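Local coordinates for uncharacterized protein DUF1344 (Bacteroides vulgatus ATCC 8482, PDB 3K6O) that is of unknown function but, as a NigD-like protein, joins an OB-type domain to a beta-sandwich domain and is probably a lipoprotein, at residues 26-31 with 71-76; 33-36 with 40-43; 56-61 with 169-174; 110-113 with 118-121. All blocks are in the same frame, centred on the assembly; numbering follows the deposited sequence.

In the fold
The four contacts run from the outer end of the OB-type domain into the beta sandwich. Interaction 1, its centre about 24 Å from that of the chain, is a small, partly exposed aromatic and water-mediated contact; interaction 2, nested in the loop closed by interaction 1, is a beta hairpin of the same domain. The two touch where Phe73 meets Trp42. Interactions 3 and 4 are buried near the chain centre: 3 joins the two domains through side chains alone, whereas 4 is a sandwich hairpin with full backbone pairing. Polar bonds tie the last three together, Asp36 reaching Arg58 as a salt bridge and Ser171 reaching Asn119. Interactions 1 and 4 stay about 17 Å apart at their nearest atoms.

Interaction 1 of 4, residues 26-31 with 71-76; sequences PQYDAP and SGFAYN
Tyr28 and Phe73 form a T-shaped (edge-to-face) aromatic pair at the outer end of the OB-type domain, joining the loop between strands 16-23 and 32-34 to the turn that leads into strand 75-93. The ring centroids are 5.0 Å apart and the planes stand at 65°, with Phe73 offering its edge. Its CZ lies over one face of the tyrosine toward the rim, 3.7 Å from Tyr28 CE2, while CE2 of Phe73 follows over the CE1 side. The two side chains arrive from opposite directions, each with CG anti to the carbonyl carbon (chi1 -51° for Tyr28, -59° for Phe73), which turns the rings toward each other.

Around this pair the polar link is indirect. Tyr28 OH is 3.5 Å from Ser71 O and makes no direct bond to it; instead a water donates to Ser71 O at 3.1 Å and lies 3.3 Å from Tyr28 OH. The aliphatic part of Gln27 covers the second tyrosine face, CG resting over the ring centre. Farther out, Tyr32 meets Phe73 edge-to-face and Trp42 packs against it, placing the phenylalanine between the loop and strand 40-43. Besides its two polar partners the bridging water meets a ring: its oxygen lies over the centre of the Phe73 ring, 3.4 Å above the plane.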
loop_
_atom_site.group_PDB
_atom_site.type_symbol
_atom_site.label_atom_id
_atom_site.label_comp_id
_atom_site.label_asym_id
_atom_site.label_seq_id
_atom_site.Cartn_x
_atom_site.Cartn_y
_atom_site.Cartn_z
ATOM N N PRO A 26 12.966 18.994 -10.621
ATOM C CA PRO A 26 13.873 19.443 -11.694
ATOM C C PRO A 26 15.240 19.862 -11.209
ATOM O O PRO A 26 16.215 19.659 -11.914
ATOM C CB PRO A 26 13.147 20.659 -12.309
ATOM C CG PRO A 26 11.745 20.469 -11.987
ATOM C CD PRO A 26 11.648 19.653 -10.713
ATOM N N GLN A 27 15.312 20.448 -10.022
ATOM C CA GLN A 27 16.586 21.013 -9.549
ATOM C C GLN A 27 17.580 19.929 -9.064
ATOM O O GLN A 27 18.750 20.220 -8.877
ATOM C CB GLN A 27 16.339 22.035 -8.443
ATOM C CG GLN A 27 15.831 21.411 -7.154
ATOM C CD GLN A 27 14.380 21.588 -6.950
ATOM O OE1 GLN A 27 13.563 21.525 -7.897
ATOM N NE2 GLN A 27 14.016 21.800 -5.699
ATOM N N TYR A 28 17.097 18.706 -8.842
ATOM C CA TYR A 28 17.958 17.582 -8.430
ATOM C C TYR A 28 18.298 16.701 -9.640
ATOM O O TYR A 28 17.579 16.722 -10.638
ATOM C CB TYR A 28 17.291 16.745 -7.320
ATOM C CG TYR A 28 16.802 17.582 -6.142
ATOM C CD1 TYR A 28 17.661 18.441 -5.471
ATOM C CD2 TYR A 28 15.484 17.567 -5.756
ATOM C CE1 TYR A 28 17.214 19.227 -4.429
ATOM C CE2 TYR A 28 15.031 18.363 -4.694
ATOM C CZ TYR A 28 15.909 19.180 -4.059
ATOM O OH TYR A 28 15.479 19.952 -3.032
ATOM N N ASP A 29 19.365 15.910 -9.549
ATOM C CA ASP A 29 19.775 15.083 -10.693
ATOM C C ASP A 29 19.583 13.558 -10.478
ATOM O O ASP A 29 20.145 12.760 -11.200
ATOM C CB ASP A 29 21.211 15.433 -11.113
ATOM C CG ASP A 29 22.278 14.961 -10.121
ATOM O OD1 ASP A 29 21.970 14.546 -8.997
ATOM O OD2 ASP A 29 23.458 15.051 -10.479
ATOM N N ALA A 30 18.771 13.190 -9.487
ATOM C CA ALA A 30 18.487 11.807 -9.168
ATOM C C ALA A 30 17.091 11.720 -8.491
ATOM O O ALA A 30 16.637 12.665 -7.861
ATOM C CB ALA A 30 19.596 11.216 -8.255
ATOM N N PRO A 31 16.399 10.587 -8.654
ATOM C CA PRO A 31 15.203 10.362 -7.877
ATOM C C PRO A 31 15.552 10.183 -6.392
ATOM O O PRO A 31 16.666 9.752 -6.039
ATOM C CB PRO A 31 14.609 9.078 -8.487
ATOM C CG PRO A 31 15.716 8.396 -9.084
ATOM C CD PRO A 31 16.779 9.404 -9.433
ATOM N N SER A 71 19.544 20.353 2.444
ATOM C CA SER A 71 18.761 20.863 1.348
ATOM C C SER A 71 17.331 20.299 1.345
ATOM O O SER A 71 16.721 20.162 0.274
ATOM C CB SER A 71 19.510 20.520 0.041
ATOM O OG SER A 71 19.114 21.315 -1.077
ATOM N N GLY A 72 16.816 19.996 2.546
ATOM C CA GLY A 72 15.450 19.487 2.770
ATOM C C GLY A 72 15.317 17.962 2.880
ATOM O O GLY A 72 14.206 17.443 3.098
ATOM N N PHE A 73 16.426 17.233 2.680
ATOM C CA PHE A 73 16.425 15.783 2.844
ATOM C C PHE A 73 16.777 15.507 4.276
ATOM O O PHE A 73 17.823 15.949 4.760
ATOM C CB PHE A 73 17.403 15.105 1.857
ATOM C CG PHE A 73 17.076 15.401 0.432
ATOM C CD1 PHE A 73 16.013 14.799 -0.167
ATOM C CD2 PHE A 73 17.767 16.365 -0.273
ATOM C CE1 PHE A 73 15.641 15.119 -1.477
ATOM C CE2 PHE A 73 17.419 16.686 -1.565
ATOM C CZ PHE A 73 16.351 16.048 -2.177
ATOM N N ALA A 74 15.877 14.830 4.969
ATOM C CA ALA A 74 16.072 14.537 6.373
ATOM C C ALA A 74 17.331 13.707 6.604
ATOM O O ALA A 74 18.052 13.950 7.571
ATOM C CB ALA A 74 14.837 13.789 6.927
ATOM N N TYR A 75 17.547 12.697 5.748
ATOM C CA TYR A 75 18.665 11.774 5.861
ATOM C C TYR A 75 19.270 11.417 4.508
ATOM O O TYR A 75 18.584 11.412 3.490
ATOM C CB TYR A 75 18.225 10.469 6.517
ATOM C CG TYR A 75 17.697 10.621 7.915
ATOM C CD1 TYR A 75 18.558 10.632 9.009
ATOM C CD2 TYR A 75 16.335 10.716 8.145
ATOM C CE1 TYR A 75 18.077 10.772 10.288
ATOM C CE2 TYR A 75 15.847 10.853 9.417
ATOM C CZ TYR A 75 16.720 10.875 10.484
ATOM O OH TYR A 75 16.216 11.011 11.746
ATOM N N ASN A 76 20.557 11.106 4.539
ATOM C CA ASN A 76 21.274 10.489 3.439
ATOM C C ASN A 76 21.315 9.015 3.751
ATOM O O ASN A 76 21.675 8.641 4.870
ATOM C CB ASN A 76 22.697 11.019 3.330
ATOM C CG ASN A 76 22.749 12.476 2.964
ATOM O OD1 ASN A 76 21.858 12.993 2.258
ATOM N ND2 ASN A 76 23.819 13.154 3.413
HETATM O O HOH W 1 14.395 18.264 -0.442
#

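Interaction 2 of 4, residues 33-36 with 40-43; sequences LVLD and KLWV
The peptide groups of Leu33 and Leu41 face each other as the hydrogen-bonded pair of an antiparallel beta hairpin of the OB-type domain. Leu33 N lies in the carbonyl plane of Leu41 and donates to Leu41 O at 3.2 Å; Leu41 N, nearly along the C=O of Leu33, donates to Leu33 O at 2.7 Å. Both bonds are almost straight (174° and 175°). The next pair, Val34 with Lys40, is non-hydrogen-bonded, and there Lys40 CA sends its hydrogen toward Leu33 O. That carbonyl oxygen is therefore approached by both an N-H and a C-H.

The side chains of Leu33 and Leu41 lie on one face of the hairpin, with CB atoms 4.3 Å apart, and those of Val34 and Lys40 on the other. Leu35, beyond the last bridged pair, slants across the end of Leu41. Ile77 touches Leu33 and Leu41, and Phe65 touches Leu35 and Leu41, so Leu33 and Leu41 are buried against strands 58-66 and 75-93, while Leu35 is only partly covered. Val34 and Lys40 cover less of each other, and the lysine chain then leads away from the hairpin. The closest side-chain to side-chain approach between the two segments is Leu35 CG to Leu41 CD1, 3.8 Å.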
loop_
_atom_site.group_PDB
_atom_site.type_symbol
_atom_site.label_atom_id
_atom_site.label_comp_id
_atom_site.label_asym_id
_atom_site.label_seq_id
_atom_site.Cartn_x
_atom_site.Cartn_y
_atom_site.Cartn_z
ATOM N N LEU A 33 13.596 9.395 -2.306
ATOM C CA LEU A 33 12.551 8.607 -1.694
ATOM C C LEU A 33 11.843 9.445 -0.629
ATOM O O LEU A 33 12.487 10.259 0.048
ATOM C CB LEU A 33 13.132 7.368 -1.080
ATOM C CG LEU A 33 13.876 6.486 -2.063
ATOM C CD1 LEU A 33 14.450 5.317 -1.298
ATOM C CD2 LEU A 33 12.957 6.044 -3.208
ATOM N N VAL A 34 10.528 9.274 -0.511
ATOM C CA VAL A 34 9.758 9.944 0.532
ATOM C C VAL A 34 9.127 8.866 1.381
ATOM O O VAL A 34 8.381 8.048 0.870
ATOM C CB VAL A 34 8.686 10.866 -0.084
ATOM C CG1 VAL A 34 7.826 11.584 1.005
ATOM C CG2 VAL A 34 9.369 11.879 -1.062
ATOM N N LEU A 35 9.453 8.833 2.668
ATOM C CA LEU A 35 8.805 7.912 3.606
ATOM C C LEU A 35 7.358 8.361 3.822
ATOM O O LEU A 35 6.997 9.492 3.480
ATOM C CB LEU A 35 9.565 7.874 4.946
ATOM C CG LEU A 35 10.942 7.237 4.956
ATOM C CD1 LEU A 35 11.603 7.330 6.376
ATOM C CD2 LEU A 35 10.829 5.778 4.469
ATOM N N ASP A 36 6.522 7.484 4.357
ATOM C CA ASP A 36 5.103 7.812 4.494
ATOM C C ASP A 36 4.901 8.907 5.577
ATOM O O ASP A 36 3.906 9.620 5.562
ATOM C CB ASP A 36 4.260 6.556 4.789
ATOM C CG ASP A 36 4.054 5.685 3.553
ATOM O OD1 ASP A 36 4.352 6.184 2.447
ATOM O OD2 ASP A 36 3.593 4.513 3.665
ATOM N N LYS A 40 12.075 13.070 3.537
ATOM C CA LYS A 40 12.673 12.858 2.242
ATOM C C LYS A 40 14.074 12.332 2.452
ATOM O O LYS A 40 14.857 12.914 3.225
ATOM C CB LYS A 40 12.752 14.161 1.470
ATOM C CG LYS A 40 11.410 14.860 1.193
ATOM C CD LYS A 40 11.671 16.082 0.319
ATOM C CE LYS A 40 10.928 17.334 0.815
ATOM N NZ LYS A 40 9.417 17.140 0.797
ATOM N N LEU A 41 14.395 11.268 1.730
ATOM C CA LEU A 41 15.678 10.588 1.854
ATOM C C LEU A 41 16.490 10.763 0.587
ATOM O O LEU A 41 15.979 10.500 -0.518
ATOM C CB LEU A 41 15.442 9.095 2.115
ATOM C CG LEU A 41 14.521 8.721 3.288
ATOM C CD1 LEU A 41 14.405 7.203 3.421
ATOM C CD2 LEU A 41 15.011 9.352 4.580
ATOM N N TRP A 42 17.735 11.234 0.740
ATOM C CA TRP A 42 18.647 11.292 -0.355
ATOM C C TRP A 42 19.536 10.042 -0.449
ATOM O O TRP A 42 20.232 9.667 0.531
ATOM C CB TRP A 42 19.530 12.536 -0.250
ATOM C CG TRP A 42 20.350 12.730 -1.486
ATOM C CD1 TRP A 42 21.677 12.486 -1.641
ATOM C CD2 TRP A 42 19.868 13.169 -2.766
ATOM N NE1 TRP A 42 22.063 12.765 -2.929
ATOM C CE2 TRP A 42 20.971 13.186 -3.641
ATOM C CE3 TRP A 42 18.604 13.556 -3.248
ATOM C CZ2 TRP A 42 20.856 13.558 -4.987
ATOM C CZ3 TRP A 42 18.482 13.927 -4.588
ATOM C CH2 TRP A 42 19.602 13.929 -5.438
ATOM N N VAL A 43 19.568 9.428 -1.630
ATOM C CA VAL A 43 20.359 8.206 -1.841
ATOM C C VAL A 43 21.823 8.518 -2.154
ATOM O O VAL A 43 22.134 9.025 -3.237
ATOM C CB VAL A 43 19.765 7.315 -2.966
ATOM C CG1 VAL A 43 20.580 6.005 -3.102
ATOM C CG2 VAL A 43 18.261 7.007 -2.711
#

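Interaction 3 of 4, residues 56-61 with 169-174; sequences GERIFG and MVSFKL
Arg58 and Phe60 both place CG opposite the backbone N (chi1 -172° in each), and as alternate residues of strand 58-66 they reach the same way, toward Ser171 and Met169 of strand 165-173. Met169, a selenomethionine, bends back at chi2 (92°) and again at chi3, so that its methyl comes to rest on the ring: a Met-aromatic contact between the OB-type domain and the beta sandwich. CE lies 3.6 Å from the Phe60 centroid and only 9° off the ring normal, a CH-pi contact over the centre of the face. SE is on the same side but farther, 5.4 Å from the centroid, so the methyl does the touching.

The backbones themselves do not pair: the CA atoms of Arg58 and Ser171 are 7.9 Å apart, and side chains span the gap. At the edge of the guanidinium, near its plane, Arg58 NE points to Ser171 OG; the 2.9 Å bond between them is less certain, because NE is placed too close to another atom. The firmer partner of the arginine is Asp36, whose OD2 forms a salt bridge with NH2, and NH2 also donates to Asn119 OD1. A leucine in place of Arg58 would probably leave the Asp36 carboxylate without its charged mate and cost Asn119 a donor. Phe215 meets the Phe60 ring edge-to-face, adding a piece from near the C-terminus to the junction. Ser171 OG also turns to the next strand, 2.8 Å from Asn119 OD1.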
loop_
_atom_site.group_PDB
_atom_site.type_symbol
_atom_site.label_atom_id
_atom_site.label_comp_id
_atom_site.label_asym_id
_atom_site.label_seq_id
_atom_site.Cartn_x
_atom_site.Cartn_y
_atom_site.Cartn_z
ATOM N N GLY A 56 6.264 8.803 -8.246
ATOM C CA GLY A 56 5.014 8.117 -8.008
ATOM C C GLY A 56 5.157 6.618 -7.873
ATOM O O GLY A 56 4.262 5.975 -7.373
ATOM N N GLU A 57 6.263 6.039 -8.311
ATOM C CA GLU A 57 6.442 4.629 -8.086
ATOM C C GLU A 57 6.576 4.381 -6.588
ATOM O O GLU A 57 7.163 5.182 -5.840
ATOM C CB GLU A 57 7.657 4.059 -8.845
ATOM C CG GLU A 57 7.456 3.825 -10.360
ATOM C CD GLU A 57 8.622 3.068 -10.996
ATOM O OE1 GLU A 57 8.628 1.816 -11.006
ATOM O OE2 GLU A 57 9.556 3.727 -11.460
ATOM N N ARG A 58 6.078 3.232 -6.171
ATOM C CA ARG A 58 6.056 2.872 -4.782
ATOM C C ARG A 58 7.001 1.688 -4.571
ATOM O O ARG A 58 6.976 0.730 -5.367
ATOM C CB ARG A 58 4.648 2.428 -4.447
ATOM C CG ARG A 58 4.416 2.195 -2.988
ATOM C CD ARG A 58 3.623 3.288 -2.367
ATOM N NE ARG A 58 3.160 2.952 -1.006
ATOM C CZ ARG A 58 3.536 3.599 0.099
ATOM N NH1 ARG A 58 4.400 4.610 0.043
ATOM N NH2 ARG A 58 3.033 3.233 1.273
ATOM N N ILE A 59 7.788 1.727 -3.489
ATOM C CA ILE A 59 8.654 0.593 -3.149
ATOM C C ILE A 59 8.503 0.125 -1.700
ATOM O O ILE A 59 8.124 0.896 -0.807
ATOM C CB ILE A 59 10.155 0.923 -3.446
ATOM C CG1 ILE A 59 10.721 1.979 -2.482
ATOM C CG2 ILE A 59 10.286 1.400 -4.873
ATOM C CD1 ILE A 59 12.240 2.226 -2.632
ATOM N N PHE A 60 8.848 -1.138 -1.474
ATOM C CA PHE A 60 9.035 -1.693 -0.137
ATOM C C PHE A 60 10.543 -1.919 -0.075
ATOM O O PHE A 60 11.104 -2.771 -0.789
ATOM C CB PHE A 60 8.214 -2.983 -0.011
ATOM C CG PHE A 60 8.155 -3.565 1.369
ATOM C CD1 PHE A 60 7.822 -2.797 2.472
ATOM C CD2 PHE A 60 8.367 -4.915 1.560
ATOM C CE1 PHE A 60 7.740 -3.373 3.753
ATOM C CE2 PHE A 60 8.291 -5.492 2.825
ATOM C CZ PHE A 60 7.967 -4.730 3.914
ATOM N N GLY A 61 11.216 -1.113 0.735
ATOM C CA GLY A 61 12.654 -1.007 0.645
ATOM C C GLY A 61 13.417 -1.317 1.904
ATOM O O GLY A 61 12.842 -1.412 2.980
HETATM N N MSE A 169 1.984 -7.414 -2.169
HETATM C CA MSE A 169 1.781 -6.126 -1.565
HETATM C C MSE A 169 1.177 -5.225 -2.609
HETATM O O MSE A 169 1.537 -5.317 -3.782
HETATM C CB MSE A 169 3.098 -5.527 -1.135
HETATM C CG MSE A 169 2.926 -4.220 -0.429
HETATM SE SE MSE A 169 2.781 -4.443 1.498
HETATM C CE MSE A 169 4.678 -4.956 1.559
ATOM N N VAL A 170 0.258 -4.356 -2.177
ATOM C CA VAL A 170 -0.335 -3.354 -3.027
ATOM C C VAL A 170 -0.639 -2.111 -2.180
ATOM O O VAL A 170 -0.914 -2.209 -0.952
ATOM C CB VAL A 170 -1.631 -3.890 -3.676
ATOM C CG1 VAL A 170 -2.586 -4.268 -2.589
ATOM C CG2 VAL A 170 -2.288 -2.848 -4.562
ATOM N N SER A 171 -0.575 -0.952 -2.836
ATOM C CA SER A 171 -0.929 0.320 -2.229
ATOM C C SER A 171 -2.045 0.922 -3.048
ATOM O O SER A 171 -1.878 1.080 -4.246
ATOM C CB SER A 171 0.250 1.277 -2.216
ATOM O OG SER A 171 1.185 0.905 -1.234
ATOM N N PHE A 172 -3.183 1.218 -2.400
ATOM C CA PHE A 172 -4.309 1.872 -3.030
ATOM C C PHE A 172 -4.263 3.330 -2.725
ATOM O O PHE A 172 -4.218 3.686 -1.587
ATOM C CB PHE A 172 -5.595 1.294 -2.469
ATOM C CG PHE A 172 -5.748 -0.189 -2.741
ATOM C CD1 PHE A 172 -6.213 -0.620 -3.965
ATOM C CD2 PHE A 172 -5.421 -1.133 -1.776
ATOM C CE1 PHE A 172 -6.357 -1.957 -4.236
ATOM C CE2 PHE A 172 -5.571 -2.502 -2.023
ATOM C CZ PHE A 172 -6.027 -2.907 -3.266
ATOM N N LYS A 173 -4.285 4.186 -3.734
ATOM C CA LYS A 173 -4.381 5.609 -3.502
ATOM C C LYS A 173 -5.719 5.981 -2.891
ATOM O O LYS A 173 -6.773 5.697 -3.474
ATOM C CB LYS A 173 -4.169 6.408 -4.792
ATOM C CG LYS A 173 -2.706 6.531 -5.189
ATOM C CD LYS A 173 -2.484 7.548 -6.334
ATOM C CE LYS A 173 -2.556 9.020 -5.816
ATOM N NZ LYS A 173 -1.666 9.217 -4.625
ATOM N N LEU A 174 -5.675 6.648 -1.742
ATOM C CA LEU A 174 -6.906 6.973 -0.994
ATOM C C LEU A 174 -7.681 8.178 -1.556
ATOM O O LEU A 174 -8.925 8.222 -1.510
ATOM C CB LEU A 174 -6.590 7.146 0.473
ATOM C CG LEU A 174 -6.400 5.815 1.245
ATOM C CD1 LEU A 174 -5.861 6.044 2.674
ATOM C CD2 LEU A 174 -7.695 4.982 1.309
#

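Interaction 4 of 4, residues 110-113 with 118-121; sequences DMWP and LNVR
Trp112 turns one face of its indole to Asn119 CB, the two side chains crossing obliquely, and beside them Asp110 and Arg121 run alongside one another, their carboxylate and guanidinium planes only moderately inclined. Asn119 CB sits 3.4 Å from the centroid of the six-membered ring, 4° off its normal, a CH-pi contact; the amide beyond it is inclined 39° to the indole. Trp112 NE1 and Asn119 ND2, 3.5 Å apart, are two donors and do not bond. The indole reaches this place because its CG stands between the backbone N and the carbonyl carbon (chi1 78°). With a serine in place of Trp112, Asn119 CB would probably lose its cover and a gap would open toward Phe215 and Pro213.

Both pairs sit on one face of a beta hairpin in the sandwich domain, in hydrogen-bonded positions: Trp112 N gives to Asn119 O at 2.9 Å and Asn119 N to Trp112 O at 2.8 Å. On the opposite face Met111 CG slants against Leu118 CD1, 3.8 Å away. Asn119 OD1 accepts from Ser171 and Arg58, linking this strand to interaction 3. Arg121 NH1 forms a salt bridge with Asp219, while NE and NH2 hold Asp110 side-on in a second one, each 2.8 Å from Asp110 OD2.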
loop_
_atom_site.group_PDB
_atom_site.type_symbol
_atom_site.label_atom_id
_atom_site.label_comp_id
_atom_site.label_asym_id
_atom_site.label_seq_id
_atom_site.Cartn_x
_atom_site.Cartn_y
_atom_site.Cartn_z
ATOM N N ASP A 110 -1.205 -8.056 6.389
ATOM C CA ASP A 110 -1.128 -6.716 6.987
ATOM C C ASP A 110 -2.051 -5.754 6.253
ATOM O O ASP A 110 -2.210 -5.859 5.054
ATOM C CB ASP A 110 0.293 -6.152 6.918
ATOM C CG ASP A 110 1.249 -6.893 7.790
ATOM O OD1 ASP A 110 1.250 -6.628 8.999
ATOM O OD2 ASP A 110 1.986 -7.744 7.271
HETATM N N MSE A 111 -2.673 -4.837 6.984
HETATM C CA MSE A 111 -3.334 -3.716 6.357
HETATM C C MSE A 111 -3.231 -2.481 7.214
HETATM O O MSE A 111 -3.548 -2.526 8.387
HETATM C CB MSE A 111 -4.804 -4.010 6.071
HETATM C CG MSE A 111 -5.552 -2.769 5.421
HETATM SE SE MSE A 111 -7.499 -3.108 5.500
HETATM C CE MSE A 111 -7.422 -4.595 4.348
ATOM N N TRP A 112 -2.829 -1.367 6.606
ATOM C CA TRP A 112 -2.774 -0.105 7.321
ATOM C C TRP A 112 -2.836 1.057 6.348
ATOM O O TRP A 112 -2.316 0.970 5.238
ATOM C CB TRP A 112 -1.509 -0.017 8.185
ATOM C CG TRP A 112 -0.247 0.313 7.438
ATOM C CD1 TRP A 112 0.373 1.501 7.403
ATOM C CD2 TRP A 112 0.543 -0.579 6.640
ATOM N NE1 TRP A 112 1.526 1.415 6.660
ATOM C CE2 TRP A 112 1.638 0.147 6.163
ATOM C CE3 TRP A 112 0.431 -1.928 6.297
ATOM C CZ2 TRP A 112 2.613 -0.415 5.329
ATOM C CZ3 TRP A 112 1.425 -2.499 5.473
ATOM C CH2 TRP A 112 2.498 -1.743 5.011
ATOM N N PRO A 113 -3.479 2.150 6.759
ATOM C CA PRO A 113 -3.428 3.372 5.971
ATOM C C PRO A 113 -2.215 4.204 6.320
ATOM O O PRO A 113 -1.746 4.171 7.449
ATOM C CB PRO A 113 -4.695 4.119 6.408
ATOM C CG PRO A 113 -4.880 3.728 7.842
ATOM C CD PRO A 113 -4.323 2.294 7.962
ATOM N N LEU A 118 -3.898 3.136 1.212
ATOM C CA LEU A 118 -4.187 1.934 1.975
ATOM C C LEU A 118 -3.202 0.844 1.510
ATOM O O LEU A 118 -3.183 0.439 0.347
ATOM C CB LEU A 118 -5.622 1.484 1.781
ATOM C CG LEU A 118 -6.006 0.322 2.693
ATOM C CD1 LEU A 118 -6.139 0.779 4.162
ATOM C CD2 LEU A 118 -7.272 -0.343 2.242
ATOM N N ASN A 119 -2.397 0.381 2.458
ATOM C CA ASN A 119 -1.325 -0.580 2.234
ATOM C C ASN A 119 -1.775 -1.940 2.695
ATOM O O ASN A 119 -2.178 -2.122 3.844
ATOM C CB ASN A 119 -0.087 -0.143 2.998
ATOM C CG ASN A 119 0.351 1.252 2.588
ATOM O OD1 ASN A 119 0.728 1.486 1.424
ATOM N ND2 ASN A 119 0.247 2.217 3.525
ATOM N N VAL A 120 -1.683 -2.900 1.791
ATOM C CA VAL A 120 -2.113 -4.258 2.078
ATOM C C VAL A 120 -1.021 -5.284 1.698
ATOM O O VAL A 120 -0.520 -5.289 0.595
ATOM C CB VAL A 120 -3.398 -4.566 1.328
ATOM C CG1 VAL A 120 -4.008 -5.933 1.842
ATOM C CG2 VAL A 120 -4.402 -3.416 1.506
ATOM N N ARG A 121 -0.661 -6.143 2.639
ATOM C CA ARG A 121 0.142 -7.296 2.346
ATOM C C ARG A 121 -0.800 -8.459 2.470
ATOM O O ARG A 121 -1.522 -8.558 3.461
ATOM C CB ARG A 121 1.300 -7.444 3.326
ATOM C CG ARG A 121 2.253 -8.602 2.932
ATOM C CD ARG A 121 3.577 -8.527 3.662
ATOM N NE ARG A 121 3.336 -8.894 5.042
ATOM C CZ ARG A 121 4.125 -9.651 5.784
ATOM N NH1 ARG A 121 5.281 -10.114 5.318
ATOM N NH2 ARG A 121 3.747 -9.922 7.018
#